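Local coordinates for metallo-beta-lactamase domain-containing protein (Thermotoga maritima, PDB 3H3E) that binds zinc through histidines and is probably a metal-dependent hydrolase of the metallo-beta-lactamase superfamily, possibly with transferase activity, at residues Lys96-Gly99 against Glu100-Ala103; Thr124-Gly127 against Lys128-Leu132; Lys222-Glu226 against Leu227-Thr231. The protein carries 2 engineered substitutions. One frame throughout, in Å; residues are numbered along the deposited sequence.

Interaction 1: residues Lys96-Gly99 against Glu100-Ala103; sequences KYSG and ERYA
The carbonyl oxygen of K96 accepts the backbone N-H of A103, with K96 O 2.7 Å from A103 N. This bond sits at the open end of a tight beta hairpin, strand 95-98 against strand 101-102. Nearer the turn, S98 N donates to R101 O at 2.8 Å, nearly straight at 167°. The return bond from R101 N to S98 O is weak. S98 to R101 form a type II' beta turn, and G99 takes the positive phi at its first corner, which suits glycine. Y97 and Y102 are a non-hydrogen-bonded pair with side chains on one sheet face. Their rings make a T-shaped stack, planes 78° apart and centroids 5.7 Å apart. The edge of Y102 points at the face of Y97, and Y102 OH bonds back to Q95. On the other sheet face, S98 CB lies over one face of the R101 guanidinium, toward its rim. The K96 chain leads away from the hairpin, and its NZ forms salt bridges with D162 and D158. The K96 side chain itself runs close to the zinc ligands H69 and H71. Y102 has CG anti to the backbone N (chi1 173°), which carries CD1 to 4.0 Å from Y97 CZ.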
loop_
_atom_site.group_PDB
_atom_site.type_symbol
_atom_site.label_atom_id
_atom_site.label_comp_id
_atom_site.label_asym_id
_atom_site.label_seq_id
_atom_site.Cartn_x
_atom_site.Cartn_y
_atom_site.Cartn_z
ATOM N N LYS A 96 5.640 2.096 -16.144
ATOM C CA LYS A 96 6.235 3.028 -15.199
ATOM C C LYS A 96 7.745 3.020 -15.268
ATOM O O LYS A 96 8.362 1.961 -15.348
ATOM C CB LYS A 96 5.794 2.695 -13.782
ATOM C CG LYS A 96 4.343 3.002 -13.479
ATOM C CD LYS A 96 4.136 3.086 -11.969
ATOM C CE LYS A 96 2.674 3.194 -11.591
ATOM N NZ LYS A 96 2.090 4.482 -12.021
ATOM N N TYR A 97 8.332 4.212 -15.238
ATOM C CA TYR A 97 9.778 4.365 -15.175
ATOM C C TYR A 97 10.188 5.115 -13.929
ATOM O O TYR A 97 9.445 5.934 -13.392
ATOM C CB TYR A 97 10.323 5.076 -16.408
ATOM C CG TYR A 97 10.366 4.191 -17.627
ATOM C CD1 TYR A 97 9.214 3.906 -18.348
ATOM C CD2 TYR A 97 11.561 3.634 -18.055
ATOM C CE1 TYR A 97 9.258 3.090 -19.463
ATOM C CE2 TYR A 97 11.614 2.816 -19.166
ATOM C CZ TYR A 97 10.464 2.548 -19.866
ATOM O OH TYR A 97 10.529 1.740 -20.978
ATOM N N SER A 98 11.386 4.816 -13.461
ATOM C CA SER A 98 11.918 5.504 -12.312
ATOM C C SER A 98 13.303 6.004 -12.675
ATOM O O SER A 98 14.290 5.296 -12.531
ATOM C CB SER A 98 11.966 4.577 -11.117
ATOM O OG SER A 98 12.428 5.301 -10.003
ATOM N N GLY A 99 13.367 7.238 -13.153
ATOM C CA GLY A 99 14.546 7.698 -13.830
ATOM C C GLY A 99 14.498 7.072 -15.205
ATOM O O GLY A 99 13.488 7.157 -15.900
ATOM N N GLU A 100 15.596 6.441 -15.601
ATOM C CA GLU A 100 15.668 5.741 -16.874
ATOM C C GLU A 100 15.438 4.243 -16.677
ATOM O O GLU A 100 15.542 3.472 -17.616
ATOM C CB GLU A 100 17.030 5.979 -17.522
ATOM C CG GLU A 100 17.475 7.430 -17.525
ATOM C CD GLU A 100 18.869 7.603 -18.096
ATOM O OE1 GLU A 100 19.090 7.187 -19.257
ATOM O OE2 GLU A 100 19.743 8.157 -17.385
ATOM N N ARG A 101 15.117 3.844 -15.449
ATOM C CA ARG A 101 14.936 2.443 -15.112
ATOM C C ARG A 101 13.493 2.019 -15.195
ATOM O O ARG A 101 12.637 2.586 -14.530
ATOM C CB ARG A 101 15.407 2.176 -13.692
ATOM C CG ARG A 101 15.514 0.710 -13.366
ATOM C CD ARG A 101 15.888 0.525 -11.929
ATOM N NE ARG A 101 14.723 0.573 -11.050
ATOM C CZ ARG A 101 14.594 1.426 -10.045
ATOM N NH1 ARG A 101 15.559 2.291 -9.799
ATOM N NH2 ARG A 101 13.517 1.400 -9.283
ATOM N N TYR A 102 13.228 0.993 -15.990
ATOM C CA TYR A 102 11.889 0.465 -16.078
ATOM C C TYR A 102 11.449 -0.108 -14.736
ATOM O O TYR A 102 12.121 -0.960 -14.165
ATOM C CB TYR A 102 11.813 -0.600 -17.161
ATOM C CG TYR A 102 10.482 -1.310 -17.176
ATOM C CD1 TYR A 102 9.363 -0.714 -17.756
ATOM C CD2 TYR A 102 10.334 -2.561 -16.591
ATOM C CE1 TYR A 102 8.143 -1.350 -17.763
ATOM C CE2 TYR A 102 9.120 -3.203 -16.596
ATOM C CZ TYR A 102 8.030 -2.595 -17.183
ATOM O OH TYR A 102 6.819 -3.239 -17.188
ATOM N N ALA A 103 10.303 0.356 -14.246
ATOM C CA ALA A 103 9.775 -0.085 -12.957
ATOM C C ALA A 103 8.335 -0.570 -13.033
ATOM O O ALA A 103 7.635 -0.606 -12.033
ATOM C CB ALA A 103 9.892 1.028 -11.940
#

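Interaction 2: residues Thr124-Gly127 against Lys128-Leu132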
loop_
_atom_site.group_PDB
_atom_site.type_symbol
_atom_site.label_atom_id
_atom_site.label_comp_id
_atom_site.label_asym_id
_atom_site.label_seq_id
_atom_site.Cartn_x
_atom_site.Cartn_y
_atom_site.Cartn_z
ATOM N N THR A 124 -14.754 2.442 -4.122
ATOM C CA THR A 124 -15.258 1.168 -4.610
ATOM C C THR A 124 -15.386 0.211 -3.442
ATOM O O THR A 124 -14.420 -0.017 -2.723
ATOM C CB THR A 124 -14.315 0.571 -5.657
ATOM O OG1 THR A 124 -14.383 1.348 -6.854
ATOM C CG2 THR A 124 -14.705 -0.855 -5.975
ATOM N N GLU A 125 -16.577 -0.336 -3.228
ATOM C CA GLU A 125 -16.752 -1.323 -2.169
ATOM C C GLU A 125 -16.308 -2.713 -2.621
ATOM O O GLU A 125 -16.710 -3.185 -3.678
ATOM C CB GLU A 125 -18.193 -1.354 -1.671
ATOM C CG GLU A 125 -18.388 -2.305 -0.498
ATOM C CD GLU A 125 -19.807 -2.288 0.027
ATOM O OE1 GLU A 125 -20.722 -1.949 -0.758
ATOM O OE2 GLU A 125 -20.005 -2.612 1.221
ATOM N N ILE A 126 -15.472 -3.359 -1.822
ATOM C CA ILE A 126 -14.906 -4.652 -2.181
ATOM C C ILE A 126 -15.755 -5.764 -1.615
ATOM O O ILE A 126 -16.287 -6.599 -2.345
ATOM C CB ILE A 126 -13.520 -4.853 -1.557
ATOM C CG1 ILE A 126 -12.489 -3.946 -2.183
ATOM C CG2 ILE A 126 -13.048 -6.293 -1.721
ATOM C CD1 ILE A 126 -11.212 -4.059 -1.435
ATOM N N GLY A 127 -15.838 -5.777 -0.292
ATOM C CA GLY A 127 -16.643 -6.733 0.431
ATOM C C GLY A 127 -17.213 -5.998 1.613
ATOM O O GLY A 127 -17.260 -4.766 1.607
ATOM N N LYS A 128 -17.634 -6.728 2.636
ATOM C CA LYS A 128 -18.241 -6.057 3.766
ATOM C C LYS A 128 -17.213 -5.192 4.491
ATOM O O LYS A 128 -16.158 -5.663 4.929
ATOM C CB LYS A 128 -18.975 -7.034 4.704
ATOM C CG LYS A 128 -18.124 -7.789 5.714
ATOM C CD LYS A 128 -18.978 -8.214 6.909
ATOM C CE LYS A 128 -18.153 -8.919 7.976
ATOM N NZ LYS A 128 -17.548 -10.182 7.466
ATOM N N ASN A 129 -17.523 -3.904 4.556
ATOM C CA ASN A 129 -16.756 -2.974 5.355
ATOM C C ASN A 129 -15.369 -2.716 4.794
ATOM O O ASN A 129 -14.535 -2.103 5.449
ATOM C CB ASN A 129 -16.697 -3.458 6.809
ATOM C CG ASN A 129 -18.073 -3.466 7.478
ATOM O OD1 ASN A 129 -18.744 -2.427 7.573
ATOM N ND2 ASN A 129 -18.502 -4.642 7.937
HETATM N N MSE A 130 -15.134 -3.175 3.569
HETATM C CA MSE A 130 -13.868 -2.933 2.894
HETATM C C MSE A 130 -14.094 -2.082 1.649
HETATM O O MSE A 130 -15.047 -2.307 0.903
HETATM C CB MSE A 130 -13.173 -4.256 2.546
HETATM C CG MSE A 130 -12.521 -4.944 3.752
HETATM SE SE MSE A 130 -11.410 -6.298 3.345
HETATM C CE MSE A 130 -12.590 -7.372 2.541
ATOM N N PHE A 131 -13.216 -1.100 1.446
ATOM C CA PHE A 131 -13.325 -0.151 0.344
ATOM C C PHE A 131 -11.962 0.172 -0.252
ATOM O O PHE A 131 -10.973 0.268 0.458
ATOM C CB PHE A 131 -13.895 1.186 0.838
ATOM C CG PHE A 131 -15.211 1.074 1.509
ATOM C CD1 PHE A 131 -15.286 0.841 2.870
ATOM C CD2 PHE A 131 -16.382 1.225 0.790
ATOM C CE1 PHE A 131 -16.501 0.746 3.496
ATOM C CE2 PHE A 131 -17.597 1.125 1.411
ATOM C CZ PHE A 131 -17.660 0.884 2.769
ATOM N N LEU A 132 -11.931 0.409 -1.552
ATOM C CA LEU A 132 -10.745 0.941 -2.188
ATOM C C LEU A 132 -10.987 2.393 -2.499
ATOM O O LEU A 132 -12.012 2.741 -3.083
ATOM C CB LEU A 132 -10.471 0.219 -3.495
ATOM C CG LEU A 132 -9.710 -1.084 -3.385
ATOM C CD1 LEU A 132 -9.800 -1.810 -4.711
ATOM C CD2 LEU A 132 -8.267 -0.799 -2.991
HETATM O O HOH W 1 -11.890 2.883 -5.973
HETATM O O HOH W 2 -20.367 -2.718 4.277
#
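T124 and L132 face each other as a hydrogen-bonded antiparallel pair. T124 N donates to L132 O at 2.9 Å, and L132 N donates to T124 O at 2.8 Å. Both donors lie in the plane of the carbonyl they meet. L132 O has a second donor, a water that also accepts from T124 OG1. That water ties the threonine hydroxyl to the opposite strand. Further along, I126 N donates to M130 O at 3.0 Å, but it stands above the carbonyl plane.

The apolar contacts lie beside these bonds. I126 CD1 reaches L132 CG at 3.9 Å. CG1 of I126 is anti to the carbonyl carbon (chi1 -70°), and the extended chi2 carries CD1 on to the leucine. I126 CB also meets CB of selenomethionine M130 at 4.2 Å. E125 and F131 form the non-hydrogen-bonded pair. E125 CB and CG cross the F131 ring at an angle, with E125 CB 4.0 Å from F131 CD2. The carboxylate and ring planes are only 9° apart.

Strands 123-127 and 130-133 thus make a beta hairpin at the border of a mixed sheet of the metallo-beta-lactamase fold. A type II turn from G127 to M130 closes it, with N129 at positive phi and a weak bond from M130 N to G127 O. A second water links the strand to the turn, donating to E125 OE2 and accepting from N129 N.

Outside the hairpin, strand 165-170 lies next to strand 130-133, and F131 bonds to V167 through the backbone. The F131 ring also packs edge-to-face with F196. T124 and L132 both touch V119 and W87 in the other large sheet.

Interaction 3: residues Lys222-Glu226 against Leu227-Thr231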
loop_
_atom_site.group_PDB
_atom_site.type_symbol
_atom_site.label_atom_id
_atom_site.label_comp_id
_atom_site.label_asym_id
_atom_site.label_seq_id
_atom_site.Cartn_x
_atom_site.Cartn_y
_atom_site.Cartn_z
ATOM N N LYS A 222 2.074 15.592 11.864
ATOM C CA LYS A 222 1.094 16.542 12.363
ATOM C C LYS A 222 -0.305 16.154 11.895
ATOM O O LYS A 222 -1.247 16.194 12.685
ATOM C CB LYS A 222 1.455 17.960 11.916
ATOM C CG LYS A 222 0.563 19.069 12.446
ATOM C CD LYS A 222 0.681 20.333 11.573
ATOM C CE LYS A 222 -0.121 21.531 12.114
ATOM N NZ LYS A 222 0.651 22.382 13.092
ATOM N N ALA A 223 -0.440 15.747 10.629
ATOM C CA ALA A 223 -1.747 15.325 10.100
ATOM C C ALA A 223 -2.254 14.061 10.778
ATOM O O ALA A 223 -3.432 13.958 11.102
ATOM C CB ALA A 223 -1.700 15.122 8.588
ATOM N N PHE A 224 -1.371 13.087 10.979
ATOM C CA PHE A 224 -1.747 11.888 11.717
ATOM C C PHE A 224 -2.316 12.292 13.076
ATOM O O PHE A 224 -3.377 11.823 13.485
ATOM C CB PHE A 224 -0.546 10.971 11.906
ATOM C CG PHE A 224 -0.283 10.037 10.740
ATOM C CD1 PHE A 224 0.303 10.493 9.583
ATOM C CD2 PHE A 224 -0.594 8.689 10.829
ATOM C CE1 PHE A 224 0.559 9.632 8.532
ATOM C CE2 PHE A 224 -0.339 7.820 9.778
ATOM C CZ PHE A 224 0.238 8.289 8.630
ATOM N N ASN A 225 -1.619 13.183 13.771
ATOM C CA ASN A 225 -2.086 13.638 15.076
ATOM C C ASN A 225 -3.416 14.361 14.998
ATOM O O ASN A 225 -4.352 14.031 15.718
ATOM C CB ASN A 225 -1.039 14.530 15.735
ATOM C CG ASN A 225 0.152 13.744 16.229
ATOM O OD1 ASN A 225 0.056 12.536 16.468
ATOM N ND2 ASN A 225 1.281 14.417 16.386
ATOM N N GLU A 226 -3.484 15.352 14.116
ATOM C CA GLU A 226 -4.693 16.133 13.907
ATOM C C GLU A 226 -5.909 15.251 13.655
ATOM O O GLU A 226 -7.023 15.570 14.105
ATOM C CB GLU A 226 -4.521 17.068 12.712
ATOM C CG GLU A 226 -3.410 18.084 12.845
ATOM C CD GLU A 226 -3.752 19.217 13.776
ATOM O OE1 GLU A 226 -4.919 19.301 14.224
ATOM O OE2 GLU A 226 -2.848 20.031 14.061
ATOM N N LEU A 227 -5.704 14.156 12.919
ATOM C CA LEU A 227 -6.824 13.292 12.538
ATOM C C LEU A 227 -7.117 12.246 13.599
ATOM O O LEU A 227 -8.021 11.437 13.438
ATOM C CB LEU A 227 -6.590 12.630 11.179
ATOM C CG LEU A 227 -6.485 13.524 9.922
ATOM C CD1 LEU A 227 -6.102 12.700 8.711
ATOM C CD2 LEU A 227 -7.769 14.282 9.619
ATOM N N GLY A 228 -6.351 12.271 14.685
ATOM C CA GLY A 228 -6.557 11.355 15.792
ATOM C C GLY A 228 -6.219 9.901 15.504
ATOM O O GLY A 228 -6.819 8.993 16.080
ATOM N N VAL A 229 -5.264 9.663 14.610
ATOM C CA VAL A 229 -4.833 8.299 14.346
ATOM C C VAL A 229 -4.156 7.733 15.594
ATOM O O VAL A 229 -3.333 8.402 16.220
ATOM C CB VAL A 229 -3.887 8.220 13.137
ATOM C CG1 VAL A 229 -3.485 6.790 12.884
ATOM C CG2 VAL A 229 -4.557 8.795 11.918
ATOM N N GLU A 230 -4.506 6.503 15.953
ATOM C CA GLU A 230 -4.048 5.920 17.206
ATOM C C GLU A 230 -2.766 5.100 17.057
ATOM O O GLU A 230 -1.853 5.241 17.867
ATOM C CB GLU A 230 -5.167 5.092 17.855
ATOM C CG GLU A 230 -4.822 4.538 19.229
ATOM C CD GLU A 230 -4.284 5.609 20.173
ATOM O OE1 GLU A 230 -4.901 6.696 20.252
ATOM O OE2 GLU A 230 -3.250 5.361 20.837
ATOM N N THR A 231 -2.693 4.260 16.024
ATOM C CA THR A 231 -1.547 3.368 15.823
ATOM C C THR A 231 -1.043 3.466 14.399
ATOM O O THR A 231 -1.842 3.497 13.470
ATOM C CB THR A 231 -1.931 1.899 16.033
ATOM O OG1 THR A 231 -2.648 1.753 17.259
ATOM C CG2 THR A 231 -0.698 1.000 16.058
HETATM O O HOH W 3 -2.465 10.676 17.617
#
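F224 and V229 meet where the helix ends. F224 CD2 is 4.0 Å from V229 CG1, and the two side chains approach at a slant. F224 CG lies anti to the carbonyl carbon (chi1 -85°), which swings the ring to the side where V229 sits. With CG1 anti to the backbone N (chi1 -179°), V229 turns CG1 to the ring and CG2 to F224 O, 3.6 Å from CG2. The valine therefore touches both the ring and the carbonyl of one residue. F224 also packs edge-to-face on F246, and V229 reaches I200 and V203 of strand 200-204.

L227 CB and CG lie beside A223 O, the carbonyl that accepts L227 N at 2.9 Å; CG is anti to the L227 carbonyl carbon. Beyond the helix, L227 touches L189 of helix 185-193. N225 CB points away from 227-231. Its OD1 accepts from L251 N, and its ND2 donates to E249 O. A water donates to V229 O and, weakly, to N225 OD1.

The backbone closes the end. V229 N donates to F224 O at 3.1 Å, and G228 N donates to N225 O at 2.9 Å from above the carbonyl plane. G228 takes positive phi, at 69°. This is a Schellman motif, ending helix 214-226 and turning the chain into strand 231-235 of the alpha-beta/beta-alpha metallo-beta-lactamase fold.

The three contacts follow one another along the chain, and none touches another. Interactions 1 and 2 are beta hairpins on opposite sides of the chain's centre, with centres about 31 Å apart. Interaction 3 is a helix end, with its centre about 33 Å from that of interaction 1 and about 23 Å from that of interaction 2. Interaction 1 lies near the metal: the side chain of K96 is about 7 Å from the bound zinc ion, which H69, H71 and H182 hold. In interaction 2 the side chain of L132 is about 10 Å from that of H69. Interaction 3 lies away from the metal site. The hairpin of interaction 2 lies at the edge of the sheet that strand 231-235 joins; interaction 3 leads into that strand.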